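Local coordinates for protein beta-N-acetylhexosaminidase (Arthrobacter aurescens, PDB 3RCN) that probably hydrolyses terminal non-reducing N-acetyl-D-hexosamine residues from N-acetyl-beta-D-hexosaminides, as a glycoside hydrolase of family 20, at residues D397-L408 with G447-W457; T426-F434 with P473-V481. All coordinates share one frame; numbering follows the deposited sequence.

Contact 1 of 2, residues D397-L408 with G447-W457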
ATOM      1  N   ASP A 397      21.460  26.404  12.267  1.00 57.46           N
ATOM      2  CA  ASP A 397      20.943  25.217  12.955  1.00 51.47           C
ATOM      3  C   ASP A 397      21.290  23.970  12.150  1.00 43.05           C
ATOM      4  O   ASP A 397      21.272  23.983  10.928  1.00 45.83           O
ATOM      5  CB  ASP A 397      19.430  25.297  13.179  1.00 53.33           C
ATOM      6  CG  ASP A 397      19.052  26.261  14.292  1.00 65.28           C
ATOM      7  OD1 ASP A 397      19.911  26.564  15.149  1.00 75.12           O
ATOM      8  OD2 ASP A 397      17.890  26.715  14.312  1.00 66.43           O
ATOM      9  N   VAL A 398      21.613  22.895  12.847  1.00 36.36           N
ATOM     10  CA  VAL A 398      22.146  21.707  12.208  1.00 34.30           C
ATOM     11  C   VAL A 398      21.322  20.448  12.539  1.00 41.75           C
ATOM     12  O   VAL A 398      20.796  20.305  13.643  1.00 44.79           O
ATOM     13  CB  VAL A 398      23.601  21.503  12.656  1.00 32.65           C
ATOM     14  CG1 VAL A 398      24.151  20.166  12.179  1.00 31.71           C
ATOM     15  CG2 VAL A 398      24.457  22.650  12.166  1.00 33.50           C
ATOM     16  N   VAL A 399      21.191  19.560  11.559  1.00 40.06           N
ATOM     17  CA  VAL A 399      20.750  18.194  11.796  1.00 42.67           C
ATOM     18  C   VAL A 399      21.773  17.277  11.131  1.00 44.19           C
ATOM     19  O   VAL A 399      22.185  17.525   9.996  1.00 37.88           O
ATOM     20  CB  VAL A 399      19.348  17.937  11.225  1.00 48.82           C
ATOM     21  CG1 VAL A 399      18.344  18.846  11.891  1.00 47.59           C
ATOM     22  CG2 VAL A 399      19.333  18.173   9.740  1.00 54.43           C
HETATM   23  N   MSE A 400      22.216  16.242  11.841  1.00 45.72           N
HETATM   24  CA  MSE A 400      23.237  15.348  11.297  1.00 45.19           C
HETATM   25  C   MSE A 400      22.645  14.199  10.474  1.00 47.87           C
HETATM   26  O   MSE A 400      21.716  13.507  10.900  1.00 38.58           O
HETATM   27  CB  MSE A 400      24.114  14.775  12.407  1.00 29.10           C
HETATM   28  CG  MSE A 400      24.803  15.819  13.245  1.00 41.73           C
HETATM   29 SE   MSE A 400      26.149  16.802  12.234  0.69 49.83          SE
HETATM   30  CE  MSE A 400      27.189  15.250  11.626  1.00 81.09           C
ATOM     31  N   CYS A 401      23.180  14.036   9.273  1.00 45.89           N
ATOM     32  CA  CYS A 401      22.931  12.866   8.465  1.00 36.68           C
ATOM     33  C   CYS A 401      24.199  12.496   7.719  1.00 37.86           C
ATOM     34  O   CYS A 401      24.288  12.677   6.506  1.00 40.38           O
ATOM     35  CB  CYS A 401      21.776  13.108   7.493  1.00 41.46           C
ATOM     36  SG  CYS A 401      21.783  14.708   6.677  1.00 45.09           S
ATOM     37  N   PRO A 402      25.199  11.989   8.445  1.00 43.79           N
ATOM     38  CA  PRO A 402      26.487  11.656   7.824  1.00 43.29           C
ATOM     39  C   PRO A 402      26.313  10.603   6.734  1.00 42.54           C
ATOM     40  O   PRO A 402      25.639   9.607   6.961  1.00 44.23           O
ATOM     41  CB  PRO A 402      27.305  11.081   8.983  1.00 42.65           C
ATOM     42  CG  PRO A 402      26.619  11.548  10.224  1.00 46.97           C
ATOM     43  CD  PRO A 402      25.171  11.692   9.885  1.00 46.43           C
ATOM     44  N   GLU A 403      26.917  10.830   5.572  1.00 44.83           N
ATOM     45  CA  GLU A 403      26.848   9.898   4.457  1.00 48.41           C
ATOM     46  C   GLU A 403      27.451   8.535   4.785  1.00 46.53           C
ATOM     47  O   GLU A 403      27.079   7.536   4.194  1.00 42.12           O
ATOM     48  CB  GLU A 403      27.552  10.481   3.228  1.00 58.10           C
ATOM     49  CG  GLU A 403      27.560   9.550   2.008  1.00 65.38           C
ATOM     50  CD  GLU A 403      28.523  10.004   0.907  1.00 70.34           C
ATOM     51  OE1 GLU A 403      29.342  10.924   1.145  1.00 56.71           O
ATOM     52  OE2 GLU A 403      28.463   9.429  -0.200  1.00 81.05           O
ATOM     53  N   HIS A 404      28.410   8.490   5.699  1.00 50.97           N
ATOM     54  CA  HIS A 404      29.067   7.222   5.997  1.00 57.48           C
ATOM     55  C   HIS A 404      28.451   6.496   7.191  1.00 56.88           C
ATOM     56  O   HIS A 404      28.969   5.473   7.645  1.00 56.44           O
ATOM     57  CB  HIS A 404      30.580   7.388   6.146  1.00 63.37           C
ATOM     58  CG  HIS A 404      30.981   8.388   7.178  1.00 73.27           C
ATOM     59  ND1 HIS A 404      30.778   9.743   7.021  1.00 82.61           N
ATOM     60  CD2 HIS A 404      31.588   8.235   8.379  1.00 77.51           C
ATOM     61  CE1 HIS A 404      31.237  10.381   8.082  1.00 85.81           C
ATOM     62  NE2 HIS A 404      31.734   9.489   8.922  1.00 83.38           N
ATOM     63  N   LYS A 405      27.360   7.051   7.710  1.00 52.76           N
ATOM     64  CA  LYS A 405      26.657   6.479   8.859  1.00 55.97           C
ATOM     65  C   LYS A 405      25.187   6.197   8.561  1.00 49.88           C
ATOM     66  O   LYS A 405      24.717   5.081   8.682  1.00 50.37           O
ATOM     67  CB  LYS A 405      26.755   7.420  10.065  1.00 69.06           C
ATOM     68  CG  LYS A 405      28.165   7.658  10.583  1.00 74.98           C
ATOM     69  CD  LYS A 405      28.845   6.347  10.943  1.00 80.86           C
ATOM     70  CE  LYS A 405      30.147   6.600  11.674  1.00 85.09           C
ATOM     71  NZ  LYS A 405      31.003   7.561  10.934  1.00 85.80           N
ATOM     72  N   LEU A 406      24.465   7.267   8.254  1.00 44.55           N
ATOM     73  CA  LEU A 406      23.013   7.299   8.141  1.00 39.71           C
ATOM     74  C   LEU A 406      22.365   7.138   6.756  1.00 40.49           C
ATOM     75  O   LEU A 406      21.186   7.477   6.600  1.00 36.32           O
ATOM     76  CB  LEU A 406      22.448   8.501   8.893  1.00 44.64           C
ATOM     77  CG  LEU A 406      22.767   8.453  10.388  1.00 45.61           C
ATOM     78  CD1 LEU A 406      21.976   9.500  11.144  1.00 45.59           C
ATOM     79  CD2 LEU A 406      22.475   7.075  10.940  1.00 41.68           C
ATOM     80  N   TYR A 407      23.137   6.789   5.729  1.00 39.79           N
ATOM     81  CA  TYR A 407      22.543   6.597   4.395  1.00 38.08           C
ATOM     82  C   TYR A 407      22.089   5.152   4.190  1.00 41.95           C
ATOM     83  O   TYR A 407      22.904   4.223   4.149  1.00 42.17           O
ATOM     84  CB  TYR A 407      23.501   7.033   3.273  1.00 40.08           C
ATOM     85  CG  TYR A 407      23.540   8.537   3.044  1.00 41.69           C
ATOM     86  CD1 TYR A 407      23.107   9.421   4.023  1.00 43.18           C
ATOM     87  CD2 TYR A 407      23.977   9.070   1.838  1.00 45.10           C
ATOM     88  CE1 TYR A 407      23.126  10.783   3.817  1.00 45.96           C
ATOM     89  CE2 TYR A 407      24.000  10.446   1.621  1.00 41.55           C
ATOM     90  CZ  TYR A 407      23.574  11.293   2.619  1.00 46.25           C
ATOM     91  OH  TYR A 407      23.589  12.658   2.429  1.00 50.49           O
ATOM     92  N   LEU A 408      20.778   4.971   4.053  1.00 35.17           N
ATOM     93  CA  LEU A 408      20.182   3.640   4.088  1.00 37.64           C
ATOM     94  C   LEU A 408      20.086   2.961   2.724  1.00 35.53           C
ATOM     95  O   LEU A 408      19.712   1.797   2.631  1.00 38.06           O
ATOM     96  CB  LEU A 408      18.805   3.686   4.758  1.00 45.59           C
ATOM     97  CG  LEU A 408      18.775   4.200   6.198  1.00 42.95           C
ATOM     98  CD1 LEU A 408      17.346   4.232   6.753  1.00 38.66           C
ATOM     99  CD2 LEU A 408      19.683   3.352   7.075  1.00 37.48           C
ATOM    100  N   GLY A 447      24.916  28.345  16.677  1.00 65.41           N
ATOM    101  CA  GLY A 447      24.069  27.369  16.018  1.00 60.58           C
ATOM    102  C   GLY A 447      23.671  26.319  17.031  1.00 62.39           C
ATOM    103  O   GLY A 447      24.434  26.044  17.968  1.00 63.19           O
ATOM    104  N   ARG A 448      22.484  25.737  16.864  1.00 54.52           N
ATOM    105  CA  ARG A 448      22.058  24.654  17.750  1.00 48.22           C
ATOM    106  C   ARG A 448      21.779  23.355  17.017  1.00 51.02           C
ATOM    107  O   ARG A 448      21.330  23.360  15.872  1.00 47.57           O
ATOM    108  CB  ARG A 448      20.853  25.063  18.607  1.00 56.83           C
ATOM    109  CG  ARG A 448      19.769  25.853  17.886  1.00 70.07           C
ATOM    110  CD  ARG A 448      18.664  26.265  18.855  1.00 81.12           C
ATOM    111  NE  ARG A 448      18.006  25.107  19.463  1.00 93.01           N
ATOM    112  CZ  ARG A 448      16.814  24.639  19.095  1.00100.53           C
ATOM    113  NH1 ARG A 448      16.137  25.235  18.121  1.00103.17           N
ATOM    114  NH2 ARG A 448      16.290  23.579  19.704  1.00100.17           N
ATOM    115  N   LEU A 449      22.030  22.240  17.700  1.00 52.89           N
ATOM    116  CA  LEU A 449      21.824  20.924  17.111  1.00 49.65           C
ATOM    117  C   LEU A 449      20.387  20.524  17.361  1.00 50.68           C
ATOM    118  O   LEU A 449      19.971  20.342  18.508  1.00 55.94           O
ATOM    119  CB  LEU A 449      22.742  19.896  17.758  1.00 54.80           C
ATOM    120  CG  LEU A 449      23.652  19.122  16.817  1.00 66.71           C
ATOM    121  CD1 LEU A 449      24.210  17.896  17.511  1.00 74.13           C
ATOM    122  CD2 LEU A 449      22.870  18.715  15.594  1.00 69.10           C
ATOM    123  N   LEU A 450      19.626  20.401  16.281  1.00 42.55           N
ATOM    124  CA  LEU A 450      18.229  20.026  16.378  1.00 38.59           C
ATOM    125  C   LEU A 450      18.047  18.517  16.541  1.00 35.63           C
ATOM    126  O   LEU A 450      17.124  18.063  17.223  1.00 40.95           O
ATOM    127  CB  LEU A 450      17.480  20.520  15.148  1.00 39.20           C
ATOM    128  CG  LEU A 450      17.585  22.015  14.906  1.00 37.86           C
ATOM    129  CD1 LEU A 450      16.555  22.434  13.885  1.00 38.62           C
ATOM    130  CD2 LEU A 450      17.380  22.724  16.227  1.00 34.86           C
ATOM    131  N   GLY A 451      18.925  17.751  15.901  1.00 32.09           N
ATOM    132  CA  GLY A 451      18.777  16.309  15.846  1.00 41.05           C
ATOM    133  C   GLY A 451      19.492  15.661  14.668  1.00 40.37           C
ATOM    134  O   GLY A 451      20.502  16.171  14.153  1.00 35.60           O
ATOM    135  N   ALA A 452      18.970  14.508  14.263  1.00 32.97           N
ATOM    136  CA  ALA A 452      19.572  13.711  13.199  1.00 41.42           C
ATOM    137  C   ALA A 452      18.526  13.189  12.214  1.00 40.22           C
ATOM    138  O   ALA A 452      17.323  13.312  12.444  1.00 36.44           O
ATOM    139  CB  ALA A 452      20.400  12.556  13.780  1.00 39.97           C
ATOM    140  N   GLN A 453      18.995  12.657  11.091  1.00 38.92           N
ATOM    141  CA  GLN A 453      18.099  12.161  10.065  1.00 42.30           C
ATOM    142  C   GLN A 453      18.744  11.027   9.263  1.00 43.39           C
ATOM    143  O   GLN A 453      19.939  11.060   8.976  1.00 45.41           O
ATOM    144  CB  GLN A 453      17.709  13.338   9.179  1.00 40.03           C
ATOM    145  CG  GLN A 453      17.066  13.020   7.870  1.00 43.36           C
ATOM    146  CD  GLN A 453      16.842  14.290   7.069  1.00 47.80           C
ATOM    147  OE1 GLN A 453      16.197  15.224   7.546  1.00 50.46           O
ATOM    148  NE2 GLN A 453      17.400  14.346   5.861  1.00 44.73           N
ATOM    149  N   ALA A 454      17.952  10.027   8.898  1.00 34.39           N
ATOM    150  CA  ALA A 454      18.431   8.965   8.025  1.00 33.24           C
ATOM    151  C   ALA A 454      17.877   9.189   6.616  1.00 33.65           C
ATOM    152  O   ALA A 454      16.706   9.534   6.451  1.00 30.73           O
ATOM    153  CB  ALA A 454      18.009   7.602   8.558  1.00 31.18           C
ATOM    154  N   ASN A 455      18.725   9.005   5.609  1.00 34.19           N
ATOM    155  CA  ASN A 455      18.331   9.248   4.222  1.00 41.24           C
ATOM    156  C   ASN A 455      18.241   7.963   3.406  1.00 39.04           C
ATOM    157  O   ASN A 455      19.151   7.136   3.435  1.00 31.99           O
ATOM    158  CB  ASN A 455      19.300  10.223   3.537  1.00 41.02           C
ATOM    159  CG  ASN A 455      19.319  11.591   4.201  1.00 45.95           C
ATOM    160  OD1 ASN A 455      18.385  11.956   4.903  1.00 45.56           O
ATOM    161  ND2 ASN A 455      20.382  12.355   3.972  1.00 48.36           N
ATOM    162  N   ILE A 456      17.133   7.798   2.690  1.00 38.99           N
ATOM    163  CA  ILE A 456      16.970   6.668   1.791  1.00 37.39           C
ATOM    164  C   ILE A 456      16.892   7.157   0.338  1.00 35.91           C
ATOM    165  O   ILE A 456      15.845   7.633  -0.117  1.00 32.14           O
ATOM    166  CB  ILE A 456      15.652   5.949   2.155  1.00 38.37           C
ATOM    167  CG1 ILE A 456      15.574   5.756   3.677  1.00 34.35           C
ATOM    168  CG2 ILE A 456      15.503   4.632   1.404  1.00 39.51           C
ATOM    169  CD1 ILE A 456      14.202   5.355   4.173  1.00 33.43           C
ATOM    170  N   TRP A 457      17.970   6.957  -0.417  1.00 32.06           N
ATOM    171  CA  TRP A 457      17.990   7.389  -1.810  1.00 28.11           C
ATOM    172  C   TRP A 457      17.503   6.235  -2.663  1.00 30.82           C
ATOM    173  O   TRP A 457      17.885   5.096  -2.438  1.00 29.33           O
ATOM    174  CB  TRP A 457      19.384   7.837  -2.224  1.00 30.82           C
ATOM    175  CG  TRP A 457      19.858   8.988  -1.394  1.00 40.15           C
ATOM    176  CD1 TRP A 457      20.708   8.934  -0.330  1.00 40.37           C
ATOM    177  CD2 TRP A 457      19.471  10.358  -1.531  1.00 31.45           C
ATOM    178  NE1 TRP A 457      20.878  10.180   0.196  1.00 40.07           N
ATOM    179  CE2 TRP A 457      20.133  11.078  -0.525  1.00 37.69           C
ATOM    180  CE3 TRP A 457      18.639  11.048  -2.420  1.00 34.17           C
ATOM    181  CZ2 TRP A 457      19.999  12.460  -0.377  1.00 34.79           C
ATOM    182  CZ3 TRP A 457      18.497  12.415  -2.275  1.00 43.20           C
ATOM    183  CH2 TRP A 457      19.175  13.108  -1.259  1.00 40.84           C
TER
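Tyr407 (chi1 -80°) and Trp457 (chi1 -60°) both hold CG anti to their carbonyl carbon, and these torsions bring the two rings into an edge-to-face pair. The indole presents its edge, with NE1 over one face of the phenol towards the rim; the planes stand 60° apart and the centroid of the five-membered ring lies 4.9 Å from that of Tyr407. Glu403 CA covers the opposite face. Asn455 runs alongside Tyr407, pointing the same way, and its amide is fixed from its own strand: Gln453 NE2 donates to Asn455 OD1 at 2.8 Å, in the carbonyl plane and on a lone pair. Gln453 OE1 is hydrogen-bonded to Tyr140 OH.

The backbones pair in parallel, as in a TIM barrel, through hydrogen bonds from Leu450 N to Val398 O and from Met400 N to Gly451 O, both 2.9 Å. Beyond a loop, a single bridge joins Tyr407 to Asn455, with Leu408 N donating to Asn455 O at 2.8 Å; the Tyr407 side chain is about 7 Å from that of Glu316, the predicted proton donor. Strand 397-400 also pairs with strand 378-381 and strand 449-456 with strand 140-146, while helix 474-483 packs on Leu406, Leu408 and Ala452.

Contact 2 of 2, residues T426-F434 with P473-V481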
ATOM      1  N   THR A 426      27.159  -0.504   5.811  1.00 37.73           N
ATOM      2  CA  THR A 426      26.569   0.138   6.971  1.00 41.35           C
ATOM      3  C   THR A 426      25.641  -0.864   7.630  1.00 42.70           C
ATOM      4  O   THR A 426      24.540  -1.135   7.128  1.00 46.31           O
ATOM      5  CB  THR A 426      25.718   1.335   6.533  1.00 47.25           C
ATOM      6  OG1 THR A 426      26.479   2.187   5.660  1.00 44.91           O
ATOM      7  CG2 THR A 426      25.202   2.106   7.754  1.00 26.25           C
ATOM      8  N   THR A 427      26.029  -1.348   8.800  1.00 36.94           N
ATOM      9  CA  THR A 427      25.344  -2.508   9.340  1.00 43.29           C
ATOM     10  C   THR A 427      24.376  -2.100  10.429  1.00 48.36           C
ATOM     11  O   THR A 427      24.340  -0.940  10.849  1.00 50.27           O
ATOM     12  CB  THR A 427      26.348  -3.511   9.932  1.00 42.78           C
ATOM     13  OG1 THR A 427      26.987  -2.925  11.073  1.00 45.15           O
ATOM     14  CG2 THR A 427      27.405  -3.876   8.904  1.00 40.41           C
ATOM     15  N   LEU A 428      23.630  -3.078  10.923  1.00 46.98           N
ATOM     16  CA  LEU A 428      22.663  -2.832  11.980  1.00 44.07           C
ATOM     17  C   LEU A 428      23.369  -2.354  13.249  1.00 44.90           C
ATOM     18  O   LEU A 428      22.913  -1.430  13.913  1.00 44.11           O
ATOM     19  CB  LEU A 428      21.857  -4.098  12.267  1.00 34.68           C
ATOM     20  CG  LEU A 428      20.780  -3.903  13.325  1.00 36.96           C
ATOM     21  CD1 LEU A 428      19.757  -2.855  12.871  1.00 34.00           C
ATOM     22  CD2 LEU A 428      20.113  -5.229  13.603  1.00 41.95           C
ATOM     23  N   GLN A 429      24.487  -2.990  13.581  1.00 43.36           N
ATOM     24  CA  GLN A 429      25.198  -2.665  14.804  1.00 48.64           C
ATOM     25  C   GLN A 429      25.917  -1.318  14.668  1.00 52.79           C
ATOM     26  O   GLN A 429      25.861  -0.485  15.568  1.00 56.25           O
ATOM     27  CB  GLN A 429      26.175  -3.785  15.158  1.00 49.11           C
ATOM     28  CG  GLN A 429      26.996  -3.554  16.415  1.00 51.08           C
ATOM     29  CD  GLN A 429      28.020  -4.662  16.640  1.00 55.67           C
ATOM     30  OE1 GLN A 429      28.738  -4.662  17.631  1.00 55.46           O
ATOM     31  NE2 GLN A 429      28.086  -5.613  15.714  1.00 60.81           N
ATOM     32  N   ALA A 430      26.572  -1.102  13.533  1.00 45.72           N
ATOM     33  CA  ALA A 430      27.278   0.148  13.293  1.00 43.66           C
ATOM     34  C   ALA A 430      26.337   1.339  13.469  1.00 47.37           C
ATOM     35  O   ALA A 430      26.648   2.301  14.160  1.00 54.65           O
ATOM     36  CB  ALA A 430      27.898   0.148  11.903  1.00 33.47           C
ATOM     37  N   VAL A 431      25.175   1.249  12.839  1.00 43.49           N
ATOM     38  CA  VAL A 431      24.170   2.294  12.880  1.00 38.68           C
ATOM     39  C   VAL A 431      23.621   2.491  14.296  1.00 43.30           C
ATOM     40  O   VAL A 431      23.191   3.589  14.655  1.00 34.61           O
ATOM     41  CB  VAL A 431      23.020   1.940  11.901  1.00 50.92           C
ATOM     42  CG1 VAL A 431      21.661   2.291  12.477  1.00 48.45           C
ATOM     43  CG2 VAL A 431      23.248   2.597  10.556  1.00 46.82           C
ATOM     44  N   TYR A 432      23.623   1.426  15.097  1.00 43.58           N
ATOM     45  CA  TYR A 432      23.064   1.504  16.442  1.00 40.15           C
ATOM     46  C   TYR A 432      24.034   2.172  17.385  1.00 39.81           C
ATOM     47  O   TYR A 432      23.643   2.710  18.420  1.00 41.70           O
ATOM     48  CB  TYR A 432      22.729   0.123  16.985  1.00 32.68           C
ATOM     49  CG  TYR A 432      22.090   0.146  18.367  1.00 37.96           C
ATOM     50  CD1 TYR A 432      20.792   0.627  18.546  1.00 43.66           C
ATOM     51  CD2 TYR A 432      22.769  -0.338  19.488  1.00 35.94           C
ATOM     52  CE1 TYR A 432      20.194   0.641  19.802  1.00 40.04           C
ATOM     53  CE2 TYR A 432      22.180  -0.324  20.750  1.00 30.11           C
ATOM     54  CZ  TYR A 432      20.891   0.163  20.895  1.00 40.16           C
ATOM     55  OH  TYR A 432      20.295   0.184  22.132  1.00 42.95           O
ATOM     56  N   GLU A 433      25.305   2.114  17.026  1.00 42.74           N
ATOM     57  CA  GLU A 433      26.360   2.694  17.837  1.00 44.49           C
ATOM     58  C   GLU A 433      26.758   4.116  17.403  1.00 48.45           C
ATOM     59  O   GLU A 433      27.657   4.706  17.972  1.00 61.55           O
ATOM     60  CB  GLU A 433      27.541   1.734  17.891  1.00 46.94           C
ATOM     61  CG  GLU A 433      27.160   0.408  18.577  1.00 53.79           C
ATOM     62  CD  GLU A 433      28.336  -0.539  18.752  1.00 67.65           C
ATOM     63  OE1 GLU A 433      29.423  -0.267  18.176  1.00 72.29           O
ATOM     64  OE2 GLU A 433      28.169  -1.555  19.469  1.00 66.37           O
ATOM     65  N   PHE A 434      26.059   4.665  16.412  1.00 47.96           N
ATOM     66  CA  PHE A 434      26.288   6.021  15.909  1.00 56.77           C
ATOM     67  C   PHE A 434      26.047   7.171  16.896  1.00 61.13           C
ATOM     68  O   PHE A 434      25.154   7.102  17.738  1.00 58.31           O
ATOM     69  CB  PHE A 434      25.422   6.263  14.671  1.00 60.07           C
ATOM     70  CG  PHE A 434      25.210   7.725  14.355  1.00 66.92           C
ATOM     71  CD1 PHE A 434      26.102   8.416  13.539  1.00 65.41           C
ATOM     72  CD2 PHE A 434      24.110   8.411  14.874  1.00 69.57           C
ATOM     73  CE1 PHE A 434      25.900   9.765  13.251  1.00 69.67           C
ATOM     74  CE2 PHE A 434      23.904   9.769  14.597  1.00 63.09           C
ATOM     75  CZ  PHE A 434      24.792  10.440  13.785  1.00 65.13           C
ATOM     76  N   PRO A 473      15.897  -3.675   9.006  1.00 39.07           N
ATOM     77  CA  PRO A 473      15.747  -3.259  10.411  1.00 32.97           C
ATOM     78  C   PRO A 473      16.501  -1.980  10.858  1.00 40.71           C
ATOM     79  O   PRO A 473      16.254  -1.497  11.963  1.00 35.46           O
ATOM     80  CB  PRO A 473      16.249  -4.485  11.175  1.00 32.67           C
ATOM     81  CG  PRO A 473      17.335  -5.017  10.296  1.00 35.82           C
ATOM     82  CD  PRO A 473      16.892  -4.759   8.876  1.00 38.46           C
ATOM     83  N   ARG A 474      17.458  -1.502  10.068  1.00 44.70           N
ATOM     84  CA  ARG A 474      18.307  -0.375  10.484  1.00 41.97           C
ATOM     85  C   ARG A 474      17.557   0.826  11.051  1.00 35.96           C
ATOM     86  O   ARG A 474      17.941   1.360  12.075  1.00 36.78           O
ATOM     87  CB  ARG A 474      19.214   0.080   9.340  1.00 35.78           C
ATOM     88  CG  ARG A 474      20.324  -0.899   9.070  1.00 38.28           C
ATOM     89  CD  ARG A 474      21.206  -0.410   7.959  1.00 38.44           C
ATOM     90  NE  ARG A 474      20.521  -0.412   6.678  1.00 35.54           N
ATOM     91  CZ  ARG A 474      21.092  -0.056   5.535  1.00 36.64           C
ATOM     92  NH1 ARG A 474      22.361   0.343   5.512  1.00 42.98           N
ATOM     93  NH2 ARG A 474      20.395  -0.096   4.416  1.00 34.15           N
ATOM     94  N   LEU A 475      16.484   1.238  10.392  1.00 36.79           N
ATOM     95  CA  LEU A 475      15.689   2.370  10.848  1.00 32.92           C
ATOM     96  C   LEU A 475      15.082   2.149  12.251  1.00 39.55           C
ATOM     97  O   LEU A 475      14.742   3.105  12.951  1.00 38.00           O
ATOM     98  CB  LEU A 475      14.591   2.665   9.827  1.00 27.14           C
ATOM     99  CG  LEU A 475      13.888   4.007   9.970  1.00 29.25           C
ATOM    100  CD1 LEU A 475      14.917   5.114  10.161  1.00 28.41           C
ATOM    101  CD2 LEU A 475      13.013   4.293   8.751  1.00 27.88           C
ATOM    102  N   SER A 476      14.942   0.892  12.664  1.00 34.39           N
ATOM    103  CA  SER A 476      14.449   0.605  14.006  1.00 42.49           C
ATOM    104  C   SER A 476      15.517   0.943  15.041  1.00 43.64           C
ATOM    105  O   SER A 476      15.225   1.542  16.081  1.00 42.47           O
ATOM    106  CB  SER A 476      14.035  -0.860  14.146  1.00 41.70           C
ATOM    107  OG  SER A 476      12.962  -1.178  13.281  1.00 45.04           O
ATOM    108  N   ALA A 477      16.752   0.542  14.754  1.00 39.07           N
ATOM    109  CA  ALA A 477      17.883   0.852  15.622  1.00 37.01           C
ATOM    110  C   ALA A 477      18.148   2.371  15.671  1.00 42.40           C
ATOM    111  O   ALA A 477      18.398   2.953  16.735  1.00 40.99           O
ATOM    112  CB  ALA A 477      19.108   0.106  15.145  1.00 30.36           C
ATOM    113  N   ILE A 478      18.075   3.002  14.504  1.00 39.56           N
ATOM    114  CA  ILE A 478      18.179   4.448  14.387  1.00 35.07           C
ATOM    115  C   ILE A 478      17.098   5.173  15.195  1.00 33.94           C
ATOM    116  O   ILE A 478      17.385   6.160  15.865  1.00 38.66           O
ATOM    117  CB  ILE A 478      18.165   4.879  12.902  1.00 33.04           C
ATOM    118  CG1 ILE A 478      19.536   4.627  12.278  1.00 35.02           C
ATOM    119  CG2 ILE A 478      17.823   6.336  12.758  1.00 25.86           C
ATOM    120  CD1 ILE A 478      19.503   4.299  10.805  1.00 29.93           C
ATOM    121  N   SER A 479      15.861   4.692  15.152  1.00 32.63           N
ATOM    122  CA  SER A 479      14.795   5.355  15.904  1.00 36.23           C
ATOM    123  C   SER A 479      15.125   5.379  17.392  1.00 40.94           C
ATOM    124  O   SER A 479      14.741   6.313  18.099  1.00 45.18           O
ATOM    125  CB  SER A 479      13.425   4.699  15.669  1.00 40.78           C
ATOM    126  OG  SER A 479      13.290   3.465  16.368  1.00 43.95           O
ATOM    127  N   GLU A 480      15.839   4.353  17.863  1.00 34.77           N
ATOM    128  CA  GLU A 480      16.245   4.287  19.266  1.00 36.53           C
ATOM    129  C   GLU A 480      17.366   5.287  19.559  1.00 42.81           C
ATOM    130  O   GLU A 480      17.351   5.996  20.568  1.00 40.04           O
ATOM    131  CB  GLU A 480      16.674   2.870  19.656  1.00 29.29           C
ATOM    132  CG  GLU A 480      17.070   2.760  21.118  1.00 36.27           C
ATOM    133  CD  GLU A 480      16.760   1.404  21.745  1.00 42.19           C
ATOM    134  OE1 GLU A 480      15.585   0.986  21.708  1.00 43.21           O
ATOM    135  OE2 GLU A 480      17.689   0.768  22.289  1.00 39.35           O
ATOM    136  N   VAL A 481      18.344   5.333  18.662  1.00 42.88           N
ATOM    137  CA  VAL A 481      19.424   6.296  18.777  1.00 39.17           C
ATOM    138  C   VAL A 481      18.859   7.716  18.884  1.00 37.17           C
ATOM    139  O   VAL A 481      19.338   8.508  19.683  1.00 37.49           O
ATOM    140  CB  VAL A 481      20.411   6.180  17.590  1.00 37.34           C
ATOM    141  CG1 VAL A 481      21.420   7.320  17.605  1.00 20.09           C
ATOM    142  CG2 VAL A 481      21.113   4.815  17.599  1.00 24.33           C
TER
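Helices 428-432 and 474-481 run nearly parallel, 16° between their directions and 8.7 Å between their axes at closest approach. Both belong to the catalytic TIM-barrel domain: the short helix 428-432 lies against helix 474-483, which packs on the barrel strands. The small Ala477 side chain faces helix 428-432, consistent with the close approach. Ala477 CB touches Leu428 CD1 and Tyr432 CD1, both at 3.8 Å, two residues one helical turn apart. With CG anti to the backbone N (chi1 -178°), Leu428 turns CD1 onto Ala477 CB and Arg474 CA. The CB of Val431 is directed at the same helix, and its CG1 lies 4.3 Å from Ala477 CB. Val481 CG2 lies near Tyr432 O.

Two polar groups frame this apolar strip. Arg474, its chain bent at chi3, sends NH1 to Thr426 O in a weak, bent hydrogen bond of 3.1 Å; the same nitrogen donates to His410 O. Tyr432 OH donates to Glu480 OE2 at 2.7 Å, arriving on the anti side of the carboxylate, 20° out of its plane. A phenylalanine here would probably leave Glu480 OE2 without its hydroxyl donor. That oxygen also forms a salt bridge with Arg497, while Phe494 stacks on the tyrosine ring and Arg489 makes a cation-pi contact with it. At the far end of the contact, Val481 CG1 lies 4.0 Å from Phe434 CD2, at the ring edge and in its plane.

How the contacts relate
From the N terminus, the chain passes through strand 397-400 and the turn to Leu408, then enters 426-434, returns along strand 449-456 and finally reaches 473-481. The order of segments is therefore first of contact 1, first of contact 2, second of contact 1, second of contact 2: the two loops cross, each closing over 38 intervening residues. Contact 1 ties neighbouring barrel strands, whereas contact 2 ties two helices outside them. Their centres are 13 Å apart and they touch directly, with Leu408 O 2.7 Å from Arg474 NH2 and Pro402 CG 3.6 Å from Phe434 CE1, so the 397-408 segment lies against both helical segments.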